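Mandelate racemase/muconate lactonizing protein (Alicyclobacillus acidocaldarius LAA1, PDB 3QLD) is a member of the enolase superfamily, in which a capping domain built around an antiparallel sheet is joined to a TIM-barrel-like domain. Local coordinates at residues V7-S12 with T370-V375; I32-V37 with G44-V49; H71-F76 with V375-L380; F331-L336 with R362-R367. One frame throughout, in Å; residues are numbered along the deposited sequence.

Interaction 1 of 4, residues V7-S12 with T370-V375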
loop_
_atom_site.group_PDB
_atom_site.type_symbol
_atom_site.label_atom_id
_atom_site.label_comp_id
_atom_site.label_asym_id
_atom_site.label_seq_id
_atom_site.Cartn_x
_atom_site.Cartn_y
_atom_site.Cartn_z
ATOM N N VAL A 7 -21.150 1.383 -14.194
ATOM C CA VAL A 7 -21.939 0.862 -13.086
ATOM C C VAL A 7 -21.037 -0.071 -12.229
ATOM O O VAL A 7 -20.449 -1.006 -12.743
ATOM C CB VAL A 7 -23.149 0.012 -13.595
ATOM C CG1 VAL A 7 -23.948 -0.507 -12.428
ATOM C CG2 VAL A 7 -24.029 0.837 -14.603
ATOM N N LEU A 8 -20.988 0.184 -10.938
ATOM C CA LEU A 8 -20.261 -0.671 -10.002
ATOM C C LEU A 8 -21.245 -1.492 -9.285
ATOM O O LEU A 8 -22.242 -1.003 -8.731
ATOM C CB LEU A 8 -19.463 0.174 -8.996
ATOM C CG LEU A 8 -18.559 1.237 -9.604
ATOM C CD1 LEU A 8 -17.931 2.140 -8.507
ATOM C CD2 LEU A 8 -17.487 0.434 -10.263
ATOM N N HIS A 9 -20.936 -2.774 -9.210
ATOM C CA HIS A 9 -21.792 -3.682 -8.549
ATOM C C HIS A 9 -21.026 -4.298 -7.393
ATOM O O HIS A 9 -20.029 -4.962 -7.614
ATOM C CB HIS A 9 -22.093 -4.856 -9.494
ATOM C CG HIS A 9 -22.705 -4.441 -10.793
ATOM N ND1 HIS A 9 -24.073 -4.263 -10.930
ATOM C CD2 HIS A 9 -22.155 -4.153 -12.000
ATOM C CE1 HIS A 9 -24.341 -3.902 -12.182
ATOM N NE2 HIS A 9 -23.192 -3.803 -12.846
ATOM N N ARG A 10 -21.551 -4.167 -6.189
ATOM C CA ARG A 10 -21.038 -4.889 -5.019
ATOM C C ARG A 10 -21.813 -6.171 -4.770
ATOM O O ARG A 10 -23.040 -6.149 -4.556
ATOM C CB ARG A 10 -21.051 -3.995 -3.757
ATOM C CG ARG A 10 -20.050 -4.531 -2.747
ATOM C CD ARG A 10 -20.123 -3.653 -1.510
ATOM N NE ARG A 10 -19.359 -4.284 -0.467
ATOM C CZ ARG A 10 -18.671 -3.596 0.427
ATOM N NH1 ARG A 10 -17.950 -4.245 1.339
ATOM N NH2 ARG A 10 -18.696 -2.277 0.351
ATOM N N LEU A 11 -21.109 -7.296 -4.814
ATOM C CA LEU A 11 -21.723 -8.583 -4.816
ATOM C C LEU A 11 -21.385 -9.347 -3.545
ATOM O O LEU A 11 -20.306 -9.156 -2.934
ATOM C CB LEU A 11 -21.244 -9.385 -6.030
ATOM C CG LEU A 11 -22.029 -9.316 -7.341
ATOM C CD1 LEU A 11 -22.303 -7.939 -7.819
ATOM C CD2 LEU A 11 -21.353 -10.146 -8.422
ATOM N N SER A 12 -22.308 -10.217 -3.142
ATOM C CA SER A 12 -22.024 -11.174 -2.090
ATOM C C SER A 12 -22.488 -12.544 -2.598
ATOM O O SER A 12 -23.687 -12.724 -2.772
ATOM C CB SER A 12 -22.778 -10.823 -0.836
ATOM O OG SER A 12 -22.430 -11.771 0.178
ATOM N N THR A 370 -25.351 -6.256 -3.332
ATOM C CA THR A 370 -25.692 -5.672 -2.032
ATOM C C THR A 370 -25.628 -4.184 -2.135
ATOM O O THR A 370 -26.072 -3.455 -1.214
ATOM C CB THR A 370 -24.752 -6.080 -0.910
ATOM O OG1 THR A 370 -23.433 -5.665 -1.230
ATOM C CG2 THR A 370 -24.807 -7.566 -0.666
ATOM N N ALA A 371 -25.063 -3.715 -3.233
ATOM C CA ALA A 371 -25.004 -2.275 -3.530
ATOM C C ALA A 371 -24.742 -2.068 -5.019
ATOM O O ALA A 371 -24.096 -2.927 -5.715
ATOM C CB ALA A 371 -23.918 -1.567 -2.678
ATOM N N THR A 372 -25.237 -0.953 -5.539
ATOM C CA THR A 372 -25.050 -0.657 -6.934
ATOM C C THR A 372 -24.941 0.870 -7.110
ATOM O O THR A 372 -25.786 1.619 -6.540
ATOM C CB THR A 372 -26.241 -1.230 -7.788
ATOM O OG1 THR A 372 -26.397 -2.621 -7.524
ATOM C CG2 THR A 372 -26.027 -1.068 -9.312
ATOM N N TRP A 373 -23.919 1.314 -7.854
ATOM C CA TRP A 373 -23.691 2.729 -8.094
ATOM C C TRP A 373 -23.454 2.973 -9.586
ATOM O O TRP A 373 -22.609 2.334 -10.168
ATOM C CB TRP A 373 -22.483 3.185 -7.290
ATOM C CG TRP A 373 -22.081 4.616 -7.475
ATOM C CD1 TRP A 373 -22.620 5.705 -6.851
ATOM C CD2 TRP A 373 -21.015 5.099 -8.299
ATOM N NE1 TRP A 373 -21.956 6.845 -7.263
ATOM C CE2 TRP A 373 -20.948 6.488 -8.125
ATOM C CE3 TRP A 373 -20.092 4.475 -9.174
ATOM C CZ2 TRP A 373 -20.020 7.278 -8.797
ATOM C CZ3 TRP A 373 -19.169 5.248 -9.825
ATOM C CH2 TRP A 373 -19.138 6.654 -9.632
ATOM N N SER A 374 -24.183 3.917 -10.180
ATOM C CA SER A 374 -24.076 4.216 -11.609
ATOM C C SER A 374 -23.742 5.642 -11.798
ATOM O O SER A 374 -24.218 6.525 -11.032
ATOM C CB SER A 374 -25.385 3.979 -12.321
ATOM O OG SER A 374 -25.838 2.675 -12.024
ATOM N N VAL A 375 -22.936 5.906 -12.804
ATOM C CA VAL A 375 -22.609 7.284 -13.071
ATOM C C VAL A 375 -22.580 7.602 -14.557
ATOM O O VAL A 375 -22.034 6.828 -15.374
ATOM C CB VAL A 375 -21.280 7.669 -12.382
ATOM C CG1 VAL A 375 -20.055 7.096 -13.103
ATOM C CG2 VAL A 375 -21.181 9.186 -12.161
HETATM O O HOH W 1 -21.116 -7.384 -0.595
#
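Thr370 and Ala371 both face Arg10, a classic beta bulge where strand 369-376 joins strand 3-15. Arg10 O takes Thr370 N at 2.6 Å and, weakly, Ala371 N at 3.4 Å; Arg10 N closes the bulge by donating to Ala371 O. Beyond it the pairing is regular and antiparallel, the axes at 173°: His9 faces Thr372, and Leu8 exchanges two bonds with Trp373, its N lying 2.8 Å from Trp373 O. On one face Leu8 and Trp373 run alongside each other, CD1 of Leu8 coming within 3.3 Å of CE3 of the indole, obliquely to the ring. On the other, CG1 of Val7 meets CG2 of Thr372 at 3.8 Å. Arg10 leads its extended chain away to a salt bridge with Asp62, and His9 NE2 bonds to Gln35. Mostly, then, main-chain bonds and apolar contact make the join, with one water between Thr370 OG1 and, weakly, Leu11 O, while the polar ends tie strand 3-15 to helix 61-80 and strand 25-38.

Interaction 2 of 4, residues I32-V37 with G44-V49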
loop_
_atom_site.group_PDB
_atom_site.type_symbol
_atom_site.label_atom_id
_atom_site.label_comp_id
_atom_site.label_asym_id
_atom_site.label_seq_id
_atom_site.Cartn_x
_atom_site.Cartn_y
_atom_site.Cartn_z
ATOM N N ILE A 32 -16.455 -7.046 -6.246
ATOM C CA ILE A 32 -16.942 -5.795 -6.918
ATOM C C ILE A 32 -16.796 -5.994 -8.430
ATOM O O ILE A 32 -15.647 -6.328 -8.909
ATOM C CB ILE A 32 -16.114 -4.558 -6.515
ATOM C CG1 ILE A 32 -16.358 -4.164 -5.046
ATOM C CG2 ILE A 32 -16.522 -3.325 -7.358
ATOM C CD1 ILE A 32 -15.365 -2.998 -4.611
ATOM N N LEU A 33 -17.903 -5.900 -9.174
ATOM C CA LEU A 33 -17.768 -5.860 -10.661
ATOM C C LEU A 33 -17.911 -4.499 -11.246
ATOM O O LEU A 33 -18.763 -3.695 -10.803
ATOM C CB LEU A 33 -18.761 -6.828 -11.310
ATOM C CG LEU A 33 -18.735 -8.287 -10.821
ATOM C CD1 LEU A 33 -19.813 -9.102 -11.606
ATOM C CD2 LEU A 33 -17.381 -8.883 -11.125
ATOM N N VAL A 34 -17.079 -4.210 -12.247
ATOM C CA VAL A 34 -17.101 -2.942 -12.936
ATOM C C VAL A 34 -17.756 -3.195 -14.280
ATOM O O VAL A 34 -17.397 -4.151 -14.986
ATOM C CB VAL A 34 -15.701 -2.424 -13.135
ATOM C CG1 VAL A 34 -15.702 -1.155 -13.922
ATOM C CG2 VAL A 34 -15.031 -2.164 -11.725
ATOM N N GLN A 35 -18.754 -2.371 -14.579
ATOM C CA GLN A 35 -19.457 -2.475 -15.890
ATOM C C GLN A 35 -19.380 -1.158 -16.583
ATOM O O GLN A 35 -19.783 -0.121 -16.018
ATOM C CB GLN A 35 -20.902 -2.961 -15.684
ATOM C CG GLN A 35 -21.831 -2.759 -16.963
ATOM C CD GLN A 35 -23.292 -3.124 -16.637
ATOM O OE1 GLN A 35 -23.715 -2.950 -15.503
ATOM N NE2 GLN A 35 -24.058 -3.685 -17.640
ATOM N N LEU A 36 -18.859 -1.162 -17.817
ATOM C CA LEU A 36 -18.795 0.066 -18.639
ATOM C C LEU A 36 -19.729 -0.116 -19.862
ATOM O O LEU A 36 -19.847 -1.215 -20.377
ATOM C CB LEU A 36 -17.375 0.348 -19.145
ATOM C CG LEU A 36 -16.327 0.496 -18.030
ATOM C CD1 LEU A 36 -14.913 0.419 -18.697
ATOM C CD2 LEU A 36 -16.545 1.871 -17.325
ATOM N N VAL A 37 -20.394 0.951 -20.239
ATOM C CA VAL A 37 -21.344 0.919 -21.384
ATOM C C VAL A 37 -21.152 2.125 -22.243
ATOM O O VAL A 37 -21.122 3.292 -21.765
ATOM C CB VAL A 37 -22.760 0.990 -20.914
ATOM C CG1 VAL A 37 -23.696 0.649 -22.093
ATOM C CG2 VAL A 37 -22.995 0.015 -19.745
ATOM N N GLY A 44 -18.095 -3.357 -21.361
ATOM C CA GLY A 44 -17.000 -4.112 -20.788
ATOM C C GLY A 44 -17.233 -4.394 -19.294
ATOM O O GLY A 44 -17.842 -3.570 -18.610
ATOM N N TRP A 45 -16.818 -5.574 -18.819
ATOM C CA TRP A 45 -16.841 -5.953 -17.388
ATOM C C TRP A 45 -15.457 -6.325 -16.854
ATOM O O TRP A 45 -14.592 -6.792 -17.627
ATOM C CB TRP A 45 -17.730 -7.184 -17.157
ATOM C CG TRP A 45 -19.189 -6.904 -17.463
ATOM C CD1 TRP A 45 -19.735 -6.630 -18.688
ATOM C CD2 TRP A 45 -20.263 -6.872 -16.523
ATOM N NE1 TRP A 45 -21.091 -6.412 -18.561
ATOM C CE2 TRP A 45 -21.445 -6.554 -17.246
ATOM C CE3 TRP A 45 -20.343 -7.051 -15.123
ATOM C CZ2 TRP A 45 -22.704 -6.457 -16.632
ATOM C CZ3 TRP A 45 -21.602 -6.962 -14.516
ATOM C CH2 TRP A 45 -22.767 -6.672 -15.270
ATOM N N SER A 46 -15.274 -6.200 -15.535
ATOM C CA SER A 46 -14.060 -6.703 -14.858
ATOM C C SER A 46 -14.378 -6.904 -13.416
ATOM O O SER A 46 -15.451 -6.492 -12.963
ATOM C CB SER A 46 -12.946 -5.682 -14.921
ATOM O OG SER A 46 -13.314 -4.542 -14.174
ATOM N N GLU A 47 -13.435 -7.526 -12.689
ATOM C CA GLU A 47 -13.688 -7.796 -11.266
ATOM C C GLU A 47 -12.593 -7.150 -10.480
ATOM O O GLU A 47 -11.416 -7.293 -10.841
ATOM C CB GLU A 47 -13.704 -9.287 -10.957
ATOM C CG GLU A 47 -13.876 -9.599 -9.482
ATOM C CD GLU A 47 -14.109 -11.097 -9.247
ATOM O OE1 GLU A 47 -14.420 -11.808 -10.215
ATOM O OE2 GLU A 47 -13.987 -11.590 -8.113
ATOM N N CYS A 48 -12.951 -6.369 -9.457
ATOM C CA CYS A 48 -11.897 -5.923 -8.485
ATOM C C CYS A 48 -11.613 -7.083 -7.494
ATOM O O CYS A 48 -12.547 -7.543 -6.853
ATOM C CB CYS A 48 -12.374 -4.634 -7.798
ATOM S SG CYS A 48 -11.107 -4.088 -6.569
ATOM N N VAL A 49 -10.375 -7.611 -7.444
ATOM C CA VAL A 49 -10.119 -8.820 -6.712
ATOM C C VAL A 49 -9.793 -8.600 -5.237
ATOM O O VAL A 49 -9.424 -9.558 -4.538
ATOM C CB VAL A 49 -8.911 -9.655 -7.329
ATOM C CG1 VAL A 49 -9.270 -10.168 -8.777
ATOM C CG2 VAL A 49 -7.655 -8.864 -7.383
#
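Strands 32-37 and 44-48 form an antiparallel beta hairpin, their axes at 159°, with Val34 N to Ser46 O at 2.9 Å among its bonds. Gln35 lies alongside Trp45 on one face of the pair. Its CB sits 3.9 Å from the centroid of the indole six-membered ring and 6° off the ring normal, a CH-pi contact, and the amide plane is turned 36° from the ring. An extended chain, CG anti to the backbone N, carries the amide along the ring until NE2 is 3.2 Å from CZ2 of Trp45. Glu43 OE1 accepts from both Gln35 NE2 and Trp45 NE1, which helps fix the pair, and Gln35 OE1 accepts from His9 NE2 of strand 3-15. Leu33 CD1 meets the edge of the indole at CZ3, 4.0 Å away. Beneath the other face, Val34 and Leu36 rest on helix 105-123 and Ile32 on helix 61-80, while strand 3-15 pairs along the far edge of strand 25-38.

Interaction 3 of 4, residues H71-F76 with V375-L380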
loop_
_atom_site.group_PDB
_atom_site.type_symbol
_atom_site.label_atom_id
_atom_site.label_comp_id
_atom_site.label_asym_id
_atom_site.label_seq_id
_atom_site.Cartn_x
_atom_site.Cartn_y
_atom_site.Cartn_z
ATOM N N HIS A 71 -12.767 8.393 -6.271
ATOM C CA HIS A 71 -11.474 8.784 -6.779
ATOM C C HIS A 71 -11.097 8.349 -8.186
ATOM O O HIS A 71 -10.723 9.204 -9.040
ATOM C CB HIS A 71 -10.366 8.324 -5.813
ATOM C CG HIS A 71 -10.567 8.852 -4.440
ATOM N ND1 HIS A 71 -10.075 10.086 -4.054
ATOM C CD2 HIS A 71 -11.376 8.427 -3.428
ATOM C CE1 HIS A 71 -10.481 10.346 -2.811
ATOM N NE2 HIS A 71 -11.293 9.373 -2.420
ATOM N N LEU A 72 -11.191 7.044 -8.429
ATOM C CA LEU A 72 -10.762 6.495 -9.709
ATOM C C LEU A 72 -11.785 6.731 -10.828
ATOM O O LEU A 72 -11.401 7.230 -11.872
ATOM C CB LEU A 72 -10.401 4.997 -9.590
ATOM C CG LEU A 72 -9.370 4.641 -8.534
ATOM C CD1 LEU A 72 -8.928 3.177 -8.824
ATOM C CD2 LEU A 72 -8.193 5.580 -8.637
ATOM N N VAL A 73 -13.068 6.454 -10.577
ATOM C CA VAL A 73 -14.090 6.685 -11.640
ATOM C C VAL A 73 -14.152 8.149 -12.050
ATOM O O VAL A 73 -14.161 8.445 -13.282
ATOM C CB VAL A 73 -15.445 5.989 -11.321
ATOM C CG1 VAL A 73 -16.535 6.335 -12.391
ATOM C CG2 VAL A 73 -15.201 4.514 -11.283
ATOM N N PRO A 74 -14.089 9.100 -11.086
ATOM C CA PRO A 74 -14.042 10.503 -11.520
ATOM C C PRO A 74 -12.837 10.830 -12.369
ATOM O O PRO A 74 -12.940 11.576 -13.366
ATOM C CB PRO A 74 -14.022 11.267 -10.199
ATOM C CG PRO A 74 -14.897 10.395 -9.333
ATOM C CD PRO A 74 -14.286 9.021 -9.621
ATOM N N ARG A 75 -11.705 10.241 -12.044
ATOM C CA ARG A 75 -10.481 10.504 -12.787
ATOM C C ARG A 75 -10.584 9.944 -14.173
ATOM O O ARG A 75 -10.020 10.545 -15.122
ATOM C CB ARG A 75 -9.252 9.917 -12.094
ATOM C CG ARG A 75 -8.673 10.851 -10.987
ATOM C CD ARG A 75 -7.572 10.023 -10.317
ATOM N NE ARG A 75 -6.850 10.824 -9.354
ATOM C CZ ARG A 75 -7.282 11.137 -8.133
ATOM N NH1 ARG A 75 -8.486 10.740 -7.719
ATOM N NH2 ARG A 75 -6.493 11.897 -7.337
ATOM N N PHE A 76 -11.231 8.777 -14.286
ATOM C CA PHE A 76 -11.412 8.080 -15.564
ATOM C C PHE A 76 -12.389 8.865 -16.470
ATOM O O PHE A 76 -12.120 9.011 -17.648
ATOM C CB PHE A 76 -11.855 6.638 -15.291
ATOM C CG PHE A 76 -12.238 5.853 -16.505
ATOM C CD1 PHE A 76 -13.517 5.241 -16.574
ATOM C CD2 PHE A 76 -11.349 5.683 -17.569
ATOM C CE1 PHE A 76 -13.890 4.508 -17.643
ATOM C CE2 PHE A 76 -11.739 4.974 -18.702
ATOM C CZ PHE A 76 -13.001 4.352 -18.738
ATOM N N VAL A 375 -22.936 5.906 -12.804
ATOM C CA VAL A 375 -22.609 7.284 -13.071
ATOM C C VAL A 375 -22.580 7.602 -14.557
ATOM O O VAL A 375 -22.034 6.828 -15.374
ATOM C CB VAL A 375 -21.280 7.669 -12.382
ATOM C CG1 VAL A 375 -20.055 7.096 -13.103
ATOM C CG2 VAL A 375 -21.181 9.186 -12.161
ATOM N N ASP A 376 -23.198 8.736 -14.894
ATOM C CA ASP A 376 -23.099 9.320 -16.218
ATOM C C ASP A 376 -21.651 9.766 -16.352
ATOM O O ASP A 376 -21.175 10.610 -15.584
ATOM C CB ASP A 376 -24.059 10.509 -16.342
ATOM C CG ASP A 376 -24.163 11.035 -17.743
ATOM O OD1 ASP A 376 -23.117 11.198 -18.446
ATOM O OD2 ASP A 376 -25.320 11.276 -18.165
ATOM N N LEU A 377 -20.945 9.198 -17.323
ATOM C CA LEU A 377 -19.525 9.486 -17.438
ATOM C C LEU A 377 -19.265 10.866 -17.995
ATOM O O LEU A 377 -18.224 11.424 -17.708
ATOM C CB LEU A 377 -18.786 8.406 -18.213
ATOM C CG LEU A 377 -18.513 7.102 -17.462
ATOM C CD1 LEU A 377 -17.948 6.079 -18.470
ATOM C CD2 LEU A 377 -17.520 7.320 -16.273
ATOM N N ARG A 378 -20.221 11.419 -18.768
ATOM C CA ARG A 378 -20.054 12.778 -19.373
ATOM C C ARG A 378 -20.296 13.956 -18.410
ATOM O O ARG A 378 -19.596 14.982 -18.479
ATOM C CB ARG A 378 -20.852 12.958 -20.688
ATOM C CG ARG A 378 -21.026 11.660 -21.553
ATOM C CD ARG A 378 -19.762 11.143 -22.341
ATOM N NE ARG A 378 -19.213 12.149 -23.268
ATOM C CZ ARG A 378 -18.193 12.962 -22.969
ATOM N NH1 ARG A 378 -17.771 13.869 -23.847
ATOM N NH2 ARG A 378 -17.592 12.876 -21.782
ATOM N N THR A 379 -21.260 13.792 -17.507
ATOM C CA THR A 379 -21.569 14.791 -16.493
ATOM C C THR A 379 -20.846 14.541 -15.165
ATOM O O THR A 379 -20.145 15.419 -14.683
ATOM C CB THR A 379 -23.096 14.947 -16.284
ATOM O OG1 THR A 379 -23.662 13.726 -15.794
ATOM C CG2 THR A 379 -23.782 15.335 -17.604
ATOM N N LEU A 380 -20.993 13.333 -14.616
ATOM C CA LEU A 380 -20.498 12.908 -13.291
ATOM C C LEU A 380 -21.576 12.847 -12.173
ATOM O O LEU A 380 -21.253 12.845 -10.978
ATOM C CB LEU A 380 -19.195 13.633 -12.854
ATOM C CG LEU A 380 -17.911 13.038 -13.450
ATOM C CD1 LEU A 380 -16.682 13.953 -13.250
ATOM C CD2 LEU A 380 -17.653 11.634 -12.874
#
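Val73 and Val375 meet tip to tip, CG1 to CG1 at 3.7 Å, where helix 61-80 packs against the sheet of the enolase-type N-terminal capping domain. This is the tight part of the contact. Val375 places CG1 between its backbone N and carbonyl carbon (chi1 75°), and from there the methyl reaches the helix. Leu377 crosses Val73 at about a right angle, its CD2 4.1 Å from CG1 of Val73, and its other methyl, CD1, approaches the Phe76 ring obliquely at CE1, 4.4 Å away. Val73, Val375, Leu377 and Phe76 are all buried, with Cys6 of strand 3-15 and Ile111 and Val115 of helix 105-123 around them. The other side is looser: Leu380 is exposed and Pro74 partly so. No hydrogen bond spans the two segments. Within 375-380, Asp376 OD1 accepts from Arg378 N at 2.9 Å, an Asx turn, and Asp376 O from Leu380 N, also at 2.9 Å. The folded-back chain places Leu380 over Pro74, its CD2 4.0 Å from CA of Pro74.

Interaction 4 of 4, residues F331-L336 with R362-R367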
loop_
_atom_site.group_PDB
_atom_site.type_symbol
_atom_site.label_atom_id
_atom_site.label_comp_id
_atom_site.label_asym_id
_atom_site.label_seq_id
_atom_site.Cartn_x
_atom_site.Cartn_y
_atom_site.Cartn_z
ATOM N N PHE A 331 -18.572 -22.206 -6.118
ATOM C CA PHE A 331 -19.947 -21.647 -6.063
ATOM C C PHE A 331 -21.069 -22.517 -6.648
ATOM O O PHE A 331 -20.975 -22.910 -7.799
ATOM C CB PHE A 331 -19.984 -20.365 -6.872
ATOM C CG PHE A 331 -18.971 -19.345 -6.457
ATOM C CD1 PHE A 331 -19.148 -18.621 -5.290
ATOM C CD2 PHE A 331 -17.873 -19.042 -7.287
ATOM C CE1 PHE A 331 -18.225 -17.645 -4.898
ATOM C CE2 PHE A 331 -16.941 -18.057 -6.917
ATOM C CZ PHE A 331 -17.122 -17.362 -5.689
ATOM N N GLU A 332 -22.164 -22.704 -5.891
ATOM C CA GLU A 332 -23.411 -23.274 -6.421
ATOM C C GLU A 332 -23.870 -22.490 -7.665
ATOM O O GLU A 332 -24.299 -23.093 -8.629
ATOM C CB GLU A 332 -24.552 -23.283 -5.356
ATOM C CG GLU A 332 -25.971 -23.882 -5.818
ATOM C CD GLU A 332 -26.998 -22.845 -6.377
ATOM O OE1 GLU A 332 -27.076 -21.689 -5.896
ATOM O OE2 GLU A 332 -27.755 -23.183 -7.312
ATOM N N GLN A 333 -23.778 -21.160 -7.605
ATOM C CA GLN A 333 -24.238 -20.285 -8.659
ATOM C C GLN A 333 -23.265 -19.102 -8.762
ATOM O O GLN A 333 -23.087 -18.357 -7.783
ATOM C CB GLN A 333 -25.633 -19.757 -8.297
ATOM C CG GLN A 333 -26.103 -18.616 -9.181
ATOM C CD GLN A 333 -26.592 -19.118 -10.511
ATOM O OE1 GLN A 333 -27.624 -19.817 -10.574
ATOM N NE2 GLN A 333 -25.857 -18.797 -11.586
ATOM N N ASP A 334 -22.682 -18.955 -9.948
ATOM C CA ASP A 334 -21.686 -17.936 -10.307
ATOM C C ASP A 334 -22.333 -16.881 -11.239
ATOM O O ASP A 334 -23.523 -16.970 -11.542
ATOM C CB ASP A 334 -20.513 -18.676 -10.998
ATOM C CG ASP A 334 -19.194 -17.885 -11.007
ATOM O OD1 ASP A 334 -19.212 -16.712 -10.669
ATOM O OD2 ASP A 334 -18.139 -18.447 -11.412
ATOM N N VAL A 335 -21.584 -15.884 -11.681
ATOM C CA VAL A 335 -22.146 -14.769 -12.446
ATOM C C VAL A 335 -22.097 -14.939 -13.981
ATOM O O VAL A 335 -22.367 -14.001 -14.738
ATOM C CB VAL A 335 -21.465 -13.440 -12.019
ATOM C CG1 VAL A 335 -21.391 -13.382 -10.487
ATOM C CG2 VAL A 335 -20.059 -13.382 -12.591
ATOM N N LEU A 336 -21.807 -16.150 -14.421
ATOM C CA LEU A 336 -21.798 -16.482 -15.856
ATOM C C LEU A 336 -22.966 -17.393 -16.200
ATOM O O LEU A 336 -23.391 -18.169 -15.383
ATOM C CB LEU A 336 -20.492 -17.171 -16.250
ATOM C CG LEU A 336 -19.187 -16.397 -15.915
ATOM C CD1 LEU A 336 -18.010 -17.254 -16.392
ATOM C CD2 LEU A 336 -19.194 -15.060 -16.632
ATOM N N ARG A 362 -26.968 -11.690 -16.036
ATOM C CA ARG A 362 -27.514 -10.470 -15.450
ATOM C C ARG A 362 -28.391 -10.752 -14.261
ATOM O O ARG A 362 -28.369 -9.977 -13.305
ATOM C CB ARG A 362 -28.263 -9.599 -16.482
ATOM C CG ARG A 362 -27.495 -9.118 -17.772
ATOM C CD ARG A 362 -25.978 -9.068 -17.630
ATOM N NE ARG A 362 -25.304 -8.249 -18.656
ATOM C CZ ARG A 362 -24.747 -8.746 -19.768
ATOM N NH1 ARG A 362 -24.801 -10.058 -20.028
ATOM N NH2 ARG A 362 -24.134 -7.933 -20.625
ATOM N N ASP A 363 -29.153 -11.863 -14.266
ATOM C CA ASP A 363 -30.010 -12.213 -13.105
ATOM C C ASP A 363 -29.202 -12.582 -11.873
ATOM O O ASP A 363 -29.598 -12.297 -10.743
ATOM C CB ASP A 363 -30.941 -13.411 -13.363
ATOM C CG ASP A 363 -32.077 -13.094 -14.343
ATOM O OD1 ASP A 363 -32.640 -11.987 -14.304
ATOM O OD2 ASP A 363 -32.420 -13.983 -15.159
ATOM N N ALA A 364 -28.109 -13.307 -12.096
ATOM C CA ALA A 364 -27.248 -13.672 -10.987
ATOM C C ALA A 364 -26.576 -12.410 -10.436
ATOM O O ALA A 364 -26.612 -12.176 -9.220
ATOM C CB ALA A 364 -26.232 -14.757 -11.419
ATOM N N VAL A 365 -26.034 -11.583 -11.321
ATOM C CA VAL A 365 -25.402 -10.343 -10.865
ATOM C C VAL A 365 -26.397 -9.560 -9.998
ATOM O O VAL A 365 -26.054 -9.049 -8.899
ATOM C CB VAL A 365 -24.864 -9.499 -12.048
ATOM C CG1 VAL A 365 -24.497 -8.050 -11.588
ATOM C CG2 VAL A 365 -23.681 -10.169 -12.659
ATOM N N ARG A 366 -27.640 -9.475 -10.473
ATOM C CA ARG A 366 -28.652 -8.718 -9.761
ATOM C C ARG A 366 -29.029 -9.315 -8.416
ATOM O O ARG A 366 -29.112 -8.568 -7.414
ATOM C CB ARG A 366 -29.879 -8.529 -10.632
ATOM C CG ARG A 366 -29.796 -7.277 -11.442
ATOM C CD ARG A 366 -31.156 -6.505 -11.332
ATOM N NE ARG A 366 -32.289 -7.428 -11.091
ATOM C CZ ARG A 366 -33.518 -7.080 -10.699
ATOM N NH1 ARG A 366 -33.855 -5.796 -10.510
ATOM N NH2 ARG A 366 -34.427 -8.031 -10.509
ATOM N N ARG A 367 -29.201 -10.645 -8.359
ATOM C CA ARG A 367 -29.546 -11.295 -7.083
ATOM C C ARG A 367 -28.453 -11.119 -6.017
ATOM O O ARG A 367 -28.783 -10.893 -4.843
ATOM C CB ARG A 367 -29.907 -12.784 -7.240
ATOM C CG ARG A 367 -30.172 -13.574 -5.847
ATOM C CD ARG A 367 -31.461 -13.102 -5.038
ATOM N NE ARG A 367 -31.619 -13.776 -3.720
ATOM C CZ ARG A 367 -31.042 -13.405 -2.562
ATOM N NH1 ARG A 367 -30.206 -12.354 -2.503
ATOM N NH2 ARG A 367 -31.286 -14.102 -1.444
#
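Two torsions of Gln333 prepare the surface that Ala364 meets: CG is anti to the backbone N (chi1 168°), and a bend at chi2, 78°, folds the amide back over the loop. NE2 thereby donates to Asp334 O at 3.0 Å, in the plane of its own amide and on a lone pair in the carbonyl plane, with an N-H...O angle of 171°. This nearly straight bond holds the amide in place. The methyl of Ala364, on helix 362-368, lies against the bonded pair, CB being 3.5 Å from Asp334 O and 4.1 Å from NE2 of Gln333. The remaining contact is apolar: CG2 of Val365, which lies anti to its carbonyl carbon, reaches CB of Val335 at 4.0 Å. The contact is small, 158 Å², and rests on van der Waals approaches alone. The side chain of Asp334 leaves the backbone away from the helix. Its OD1 is met by Val335 N at 2.7 Å from above the carboxylate plane and also by Gly303 N, while OD2 bonds to Ser327. The contact sets a loop following helix 303-313 against helix 362-368, with Val335 resting also on Leu11 of strand 3-15 and Val304 of helix 303-313, and Val365 on His9 and on Leu33 of strand 25-38.

In the fold
Interactions 1, 2 and 3 all reach the antiparallel sheet of the capping domain. Strand 3-15 lies between 25-38 and 369-376, so interactions 1 and 2 sit side by side, centres 10 Å apart, bridged by Val7 N to Gln35 O at 2.7 Å. Interaction 3 shares Val375 with interaction 1 and adds helix 61-80. Interaction 4 is 14 Å from both 1 and 2, centre to centre, but about 14 Å from interaction 3 between nearest atoms. Along the chain, interaction 4 follows interaction 2 and falls within the span of interactions 1 and 3, whose segments alternate. The capping domain is thus completed from both chain ends, helix 362-368 leading into its last long strand.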